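PDB 4B7H: catalase from Corynebacterium glutamicum, which breaks hydrogen peroxide down to water and oxygen at a haem iron and is inhibited by nitric oxide. Local coordinates for residues K99-V110 against D122-E133. Numbering follows the deposited sequence. Where two conformers were deposited one is given.
With HEM (protoporphyrin IX containing Fe), chain E.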
loop_
_atom_site.group_PDB
_atom_site.type_symbol
_atom_site.label_atom_id
_atom_site.label_comp_id
_atom_site.label_asym_id
_atom_site.label_seq_id
_atom_site.Cartn_x
_atom_site.Cartn_y
_atom_site.Cartn_z
ATOM N N LYS A 99 12.719 -39.654 -7.526
ATOM C CA LYS A 99 12.277 -38.535 -6.686
ATOM C C LYS A 99 10.775 -38.290 -6.796
ATOM O O LYS A 99 10.206 -38.345 -7.889
ATOM C CB LYS A 99 13.045 -37.253 -7.037
ATOM C CG LYS A 99 14.512 -37.247 -6.613
ATOM C CD LYS A 99 14.693 -36.841 -5.155
ATOM C CE LYS A 99 16.172 -36.815 -4.775
ATOM N NZ LYS A 99 16.414 -36.147 -3.460
ATOM N N VAL A 100 10.141 -38.030 -5.657
ATOM C CA VAL A 100 8.737 -37.632 -5.610
ATOM C C VAL A 100 8.684 -36.268 -4.934
ATOM O O VAL A 100 9.181 -36.104 -3.816
ATOM C CB VAL A 100 7.875 -38.645 -4.826
ATOM C CG1 VAL A 100 6.419 -38.190 -4.779
ATOM C CG2 VAL A 100 7.978 -40.015 -5.467
ATOM N N THR A 101 8.092 -35.288 -5.613
ATOM C CA THR A 101 8.127 -33.904 -5.139
ATOM C C THR A 101 6.723 -33.300 -5.101
ATOM O O THR A 101 5.979 -33.423 -6.070
ATOM C CB THR A 101 9.015 -33.051 -6.063
ATOM O OG1 THR A 101 10.311 -33.660 -6.176
ATOM C CG2 THR A 101 9.165 -31.616 -5.537
ATOM N N PRO A 102 6.352 -32.642 -3.982
ATOM C CA PRO A 102 5.044 -31.970 -3.965
ATOM C C PRO A 102 5.000 -30.814 -4.971
ATOM O O PRO A 102 6.030 -30.177 -5.233
ATOM C CB PRO A 102 4.940 -31.414 -2.536
ATOM C CG PRO A 102 6.001 -32.122 -1.742
ATOM C CD PRO A 102 7.091 -32.435 -2.725
ATOM N N LEU A 103 3.815 -30.531 -5.504
ATOM C CA LEU A 103 3.666 -29.440 -6.447
ATOM C C LEU A 103 2.397 -28.630 -6.221
ATOM O O LEU A 103 1.429 -29.102 -5.610
ATOM C CB LEU A 103 3.712 -29.958 -7.895
ATOM C CG LEU A 103 2.484 -30.703 -8.430
ATOM C CD1 LEU A 103 1.378 -29.772 -8.939
ATOM C CD2 LEU A 103 2.911 -31.646 -9.537
ATOM N N ALA A 104 2.424 -27.405 -6.738
ATOM C CA ALA A 104 1.237 -26.583 -6.918
ATOM C C ALA A 104 1.123 -26.273 -8.403
ATOM O O ALA A 104 2.128 -26.275 -9.121
ATOM C CB ALA A 104 1.354 -25.289 -6.137
ATOM N N VAL A 105 -0.091 -25.994 -8.865
ATOM C CA VAL A 105 -0.299 -25.535 -10.235
ATOM C C VAL A 105 -1.374 -24.468 -10.258
ATOM O O VAL A 105 -2.319 -24.529 -9.482
ATOM C CB VAL A 105 -0.663 -26.712 -11.193
ATOM C CG1 VAL A 105 -2.055 -27.273 -10.891
ATOM C CG2 VAL A 105 -0.579 -26.283 -12.645
ATOM N N ARG A 106 -1.215 -23.474 -11.126
ATOM C CA ARG A 106 -2.299 -22.541 -11.423
ATOM C C ARG A 106 -2.484 -22.473 -12.934
ATOM O O ARG A 106 -1.510 -22.328 -13.687
ATOM C CB ARG A 106 -2.037 -21.150 -10.825
ATOM C CG ARG A 106 -3.210 -20.163 -10.978
ATOM C CD ARG A 106 -2.922 -18.866 -10.238
ATOM N NE ARG A 106 -3.981 -17.858 -10.364
ATOM C CZ ARG A 106 -4.114 -17.026 -11.397
ATOM N NH1 ARG A 106 -3.272 -17.094 -12.429
ATOM N NH2 ARG A 106 -5.105 -16.129 -11.408
ATOM N N PHE A 107 -3.733 -22.625 -13.363
ATOM C CA PHE A 107 -4.124 -22.472 -14.761
ATOM C C PHE A 107 -4.872 -21.157 -14.881
ATOM O O PHE A 107 -5.450 -20.675 -13.905
ATOM C CB PHE A 107 -5.074 -23.594 -15.174
ATOM C CG PHE A 107 -4.493 -24.981 -15.038
ATOM C CD1 PHE A 107 -3.607 -25.475 -15.989
ATOM C CD2 PHE A 107 -4.858 -25.797 -13.979
ATOM C CE1 PHE A 107 -3.082 -26.753 -15.873
ATOM C CE2 PHE A 107 -4.338 -27.073 -13.856
ATOM C CZ PHE A 107 -3.449 -27.553 -14.806
ATOM N N SER A 108 -4.911 -20.580 -16.074
ATOM C CA SER A 108 -5.494 -19.249 -16.220
ATOM C C SER A 108 -5.768 -18.912 -17.670
ATOM O O SER A 108 -5.298 -19.603 -18.567
ATOM C CB SER A 108 -4.521 -18.208 -15.651
ATOM O OG SER A 108 -3.245 -18.327 -16.269
ATOM N N THR A 109 -6.520 -17.839 -17.894
ATOM C CA THR A 109 -6.523 -17.169 -19.190
ATOM C C THR A 109 -5.501 -16.031 -19.088
ATOM O O THR A 109 -4.755 -15.975 -18.109
ATOM C CB THR A 109 -7.913 -16.627 -19.546
ATOM O OG1 THR A 109 -8.373 -15.791 -18.476
ATOM C CG2 THR A 109 -8.902 -17.766 -19.768
ATOM N N VAL A 110 -5.471 -15.128 -20.067
ATOM C CA VAL A 110 -4.487 -14.042 -20.084
ATOM C C VAL A 110 -5.089 -12.644 -19.962
ATOM O O VAL A 110 -4.721 -11.880 -19.070
ATOM C CB VAL A 110 -3.618 -14.089 -21.361
ATOM C CG1 VAL A 110 -2.666 -12.887 -21.414
ATOM C CG2 VAL A 110 -2.854 -15.402 -21.425
ATOM N N ASP A 122 -8.235 -17.572 -25.825
ATOM C CA ASP A 122 -7.051 -17.008 -25.200
ATOM C C ASP A 122 -6.016 -18.096 -25.052
ATOM O O ASP A 122 -6.344 -19.287 -25.085
ATOM C CB ASP A 122 -7.386 -16.473 -23.800
ATOM C CG ASP A 122 -6.608 -15.220 -23.444
ATOM O OD1 ASP A 122 -5.653 -14.860 -24.178
ATOM O OD2 ASP A 122 -6.955 -14.585 -22.419
ATOM N N VAL A 123 -4.768 -17.685 -24.865
ATOM C CA VAL A 123 -3.742 -18.569 -24.336
ATOM C C VAL A 123 -4.187 -18.969 -22.924
ATOM O O VAL A 123 -4.852 -18.175 -22.231
ATOM C CB VAL A 123 -2.379 -17.833 -24.272
ATOM C CG1 VAL A 123 -1.347 -18.637 -23.497
ATOM C CG2 VAL A 123 -1.874 -17.505 -25.678
ATOM N N HIS A 124 -3.842 -20.183 -22.495
ATOM C CA HIS A 124 -4.024 -20.547 -21.094
ATOM C C HIS A 124 -2.708 -20.768 -20.387
ATOM O O HIS A 124 -1.827 -21.491 -20.866
ATOM C CB HIS A 124 -4.921 -21.771 -20.939
ATOM C CG HIS A 124 -6.328 -21.508 -21.348
ATOM N ND1 HIS A 124 -7.321 -21.199 -20.445
ATOM C CD2 HIS A 124 -6.897 -21.444 -22.574
ATOM C CE1 HIS A 124 -8.451 -20.987 -21.097
ATOM N NE2 HIS A 124 -8.221 -21.135 -22.391
ATOM N N GLY A 125 -2.584 -20.137 -19.228
ATOM C CA GLY A 125 -1.423 -20.323 -18.382
ATOM C C GLY A 125 -1.385 -21.717 -17.796
ATOM O O GLY A 125 -2.423 -22.321 -17.525
ATOM N N PHE A 126 -0.171 -22.213 -17.579
ATOM C CA PHE A 126 0.069 -23.571 -17.111
ATOM C C PHE A 126 1.304 -23.453 -16.214
ATOM O O PHE A 126 2.435 -23.709 -16.638
ATOM C CB PHE A 126 0.334 -24.471 -18.326
ATOM C CG PHE A 126 0.190 -25.950 -18.064
ATOM C CD1 PHE A 126 1.062 -26.610 -17.216
ATOM C CD2 PHE A 126 -0.793 -26.688 -18.714
ATOM C CE1 PHE A 126 0.937 -27.984 -16.992
ATOM C CE2 PHE A 126 -0.914 -28.070 -18.506
ATOM C CZ PHE A 126 -0.049 -28.713 -17.645
ATOM N N ALA A 127 1.080 -23.044 -14.966
ATOM C CA ALA A 127 2.163 -22.607 -14.092
ATOM C C ALA A 127 2.369 -23.537 -12.909
ATOM O O ALA A 127 1.508 -23.640 -12.028
ATOM C CB ALA A 127 1.896 -21.187 -13.612
ATOM N N LEU A 128 3.533 -24.181 -12.876
ATOM C CA LEU A 128 3.846 -25.204 -11.882
ATOM C C LEU A 128 4.856 -24.717 -10.863
ATOM O O LEU A 128 5.803 -24.015 -11.217
ATOM C CB LEU A 128 4.450 -26.416 -12.587
ATOM C CG LEU A 128 3.488 -27.172 -13.496
ATOM C CD1 LEU A 128 4.258 -27.866 -14.598
ATOM C CD2 LEU A 128 2.681 -28.174 -12.674
ATOM N N ARG A 129 4.658 -25.105 -9.600
ATOM C CA ARG A 129 5.691 -24.999 -8.573
ATOM C C ARG A 129 6.029 -26.386 -8.070
ATOM O O ARG A 129 5.129 -27.154 -7.717
ATOM C CB ARG A 129 5.210 -24.185 -7.368
ATOM C CG ARG A 129 6.092 -24.401 -6.122
ATOM C CD ARG A 129 5.900 -23.272 -5.119
ATOM N NE ARG A 129 6.258 -22.011 -5.754
ATOM C CZ ARG A 129 5.801 -20.817 -5.393
ATOM N NH1 ARG A 129 4.973 -20.703 -4.359
ATOM N NH2 ARG A 129 6.174 -19.737 -6.071
ATOM N N PHE A 130 7.317 -26.697 -8.021
ATOM C CA PHE A 130 7.787 -27.913 -7.382
ATOM C C PHE A 130 8.490 -27.539 -6.084
ATOM O O PHE A 130 9.444 -26.752 -6.088
ATOM C CB PHE A 130 8.721 -28.674 -8.326
ATOM C CG PHE A 130 8.093 -28.994 -9.655
ATOM C CD1 PHE A 130 7.110 -29.967 -9.746
ATOM C CD2 PHE A 130 8.452 -28.298 -10.807
ATOM C CE1 PHE A 130 6.505 -30.260 -10.958
ATOM C CE2 PHE A 130 7.846 -28.585 -12.034
ATOM C CZ PHE A 130 6.872 -29.566 -12.107
ATOM N N TYR A 131 7.990 -28.074 -4.969
ATOM C CA TYR A 131 8.568 -27.778 -3.660
ATOM C C TYR A 131 9.746 -28.721 -3.433
ATOM O O TYR A 131 9.610 -29.740 -2.749
ATOM C CB TYR A 131 7.518 -27.924 -2.546
ATOM C CG TYR A 131 6.363 -26.926 -2.626
ATOM C CD1 TYR A 131 5.240 -27.176 -3.420
ATOM C CD2 TYR A 131 6.390 -25.744 -1.889
ATOM C CE1 TYR A 131 4.185 -26.273 -3.486
ATOM C CE2 TYR A 131 5.335 -24.826 -1.947
ATOM C CZ TYR A 131 4.231 -25.102 -2.741
ATOM O OH TYR A 131 3.182 -24.213 -2.821
ATOM N N THR A 132 10.898 -28.386 -4.014
ATOM C CA THR A 132 12.052 -29.283 -3.992
ATOM C C THR A 132 12.900 -29.118 -2.734
ATOM O O THR A 132 12.772 -28.131 -1.996
ATOM C CB THR A 132 12.966 -29.136 -5.252
ATOM O OG1 THR A 132 14.043 -28.224 -4.989
ATOM C CG2 THR A 132 12.184 -28.681 -6.478
ATOM N N GLU A 133 13.787 -30.081 -2.512
ATOM C CA GLU A 133 14.676 -30.069 -1.354
ATOM C C GLU A 133 15.753 -28.992 -1.476
ATOM O O GLU A 133 16.433 -28.680 -0.504
ATOM C CB GLU A 133 15.322 -31.445 -1.157
ATOM C CG GLU A 133 14.324 -32.556 -0.830
ATOM C CD GLU A 133 14.977 -33.920 -0.684
ATOM O OE1 GLU A 133 16.208 -33.982 -0.472
ATOM O OE2 GLU A 133 14.255 -34.935 -0.785
HETATM C CHA HEM E . 1.685 -13.918 -15.314
HETATM C CHB HEM E . 5.156 -10.960 -16.964
HETATM C CHC HEM E . 5.524 -13.718 -20.925
HETATM C CHD HEM E . 3.281 -17.236 -18.521
HETATM C C1A HEM E . 2.573 -12.875 -15.419
HETATM C C2A HEM E . 2.781 -11.834 -14.431
HETATM C C3A HEM E . 3.754 -11.034 -14.892
HETATM C C4A HEM E . 4.182 -11.531 -16.178
HETATM C CMA HEM E . 4.362 -9.793 -14.229
HETATM C CAA HEM E . 2.015 -11.715 -13.095
HETATM C CBA HEM E . 2.725 -12.542 -12.033
HETATM C CGA HEM E . 2.157 -12.333 -10.654
HETATM O O1A HEM E . 2.098 -13.338 -9.901
HETATM O O2A HEM E . 1.771 -11.194 -10.287
HETATM C C1B HEM E . 5.550 -11.425 -18.198
HETATM C C2B HEM E . 6.499 -10.788 -19.083
HETATM C C3B HEM E . 6.577 -11.549 -20.195
HETATM C C4B HEM E . 5.702 -12.687 -20.019
HETATM C CMB HEM E . 7.227 -9.467 -18.760
HETATM C CAB HEM E . 7.441 -11.373 -21.458
HETATM C CBB HEM E . 8.611 -10.734 -21.439
HETATM C C1C HEM E . 5.100 -14.983 -20.557
HETATM C C2C HEM E . 5.431 -16.251 -21.190
HETATM C C3C HEM E . 4.796 -17.219 -20.505
HETATM C C4C HEM E . 4.075 -16.587 -19.421
HETATM C CMC HEM E . 6.334 -16.408 -22.439
HETATM C CAC HEM E . 4.824 -18.755 -20.692
HETATM C CBC HEM E . 5.877 -19.403 -21.219
HETATM C C1D HEM E . 2.597 -16.644 -17.495
HETATM C C2D HEM E . 1.695 -17.359 -16.650
HETATM C C3D HEM E . 1.194 -16.349 -15.654
HETATM C C4D HEM E . 1.848 -15.111 -15.976
HETATM C CMD HEM E . 1.309 -18.833 -16.745
HETATM C CAD HEM E . 0.220 -16.643 -14.523
HETATM C CBD HEM E . 0.981 -17.347 -13.402
HETATM C CGD HEM E . -0.050 -17.696 -12.370
HETATM O O1D HEM E . -0.001 -17.149 -11.240
HETATM O O2D HEM E . -0.948 -18.515 -12.688
HETATM N NA HEM E . 3.450 -12.670 -16.474
HETATM N NB HEM E . 5.079 -12.575 -18.792
HETATM N NC HEM E . 4.273 -15.227 -19.472
HETATM N ND HEM E . 2.663 -15.316 -17.083
HETATM FE FE HEM E . 3.822 -13.941 -17.985
#
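Strands 100-108 and 125-132 run antiparallel, their axes 4.6 Å apart at closest approach and their directions 161° apart, with paired backbone bonds at Ala104-Arg129 and Arg106-Ala127 and a further one from Tyr131 N to Pro102 O. Toward Ser108 and Gly125 the ladder becomes less regular: Gly125 N reaches Ser108 O at 2.8 Å, but from above the carbonyl plane, and the return bond is weak. Beyond the strands Asp122 takes over, its OD2 accepting Val110 N at 2.8 Å from above the carboxylate plane and also binding Ala111 N.

One face of the ladder is apolar. Phe107 drives the CE1 edge of its ring onto a face of Phe126, off centre near CD2, in a T-shaped stack with centroids 5.1 Å apart and planes at 89°; Val105 CG2 sits over one face of the Phe107 ring, toward its rim. That same methyl, set anti to the backbone N, meets Leu128 CD2 at 3.8 Å, and Leu103 CB lies alongside Phe130 CD1.

The other face meets the haem. Arg106, extended from CG to NE, brings NH1 to propionate oxygen O2D of the haem at 2.7 Å, with the oxygen in the guanidinium plane at its edge; NH1 also binds His70 O. Gly125 CA lies 3.5 Å from haem methyl CMD, and Ser108 OG is hydrogen-bonded to His70 ND1, a second-shell link to a residue of the nitric oxide pocket. Farther along, Tyr131 turns its ring edge to Pro102 and Ala104 while Arg129 CD packs over one ring face.

Within the catalase beta-barrel, strand 73-82 pairs with the other edge of 100-108 and strand 135-142 with that of 125-132, while Phe310 and Leu312 of strand 305-314 pack against the apolar face.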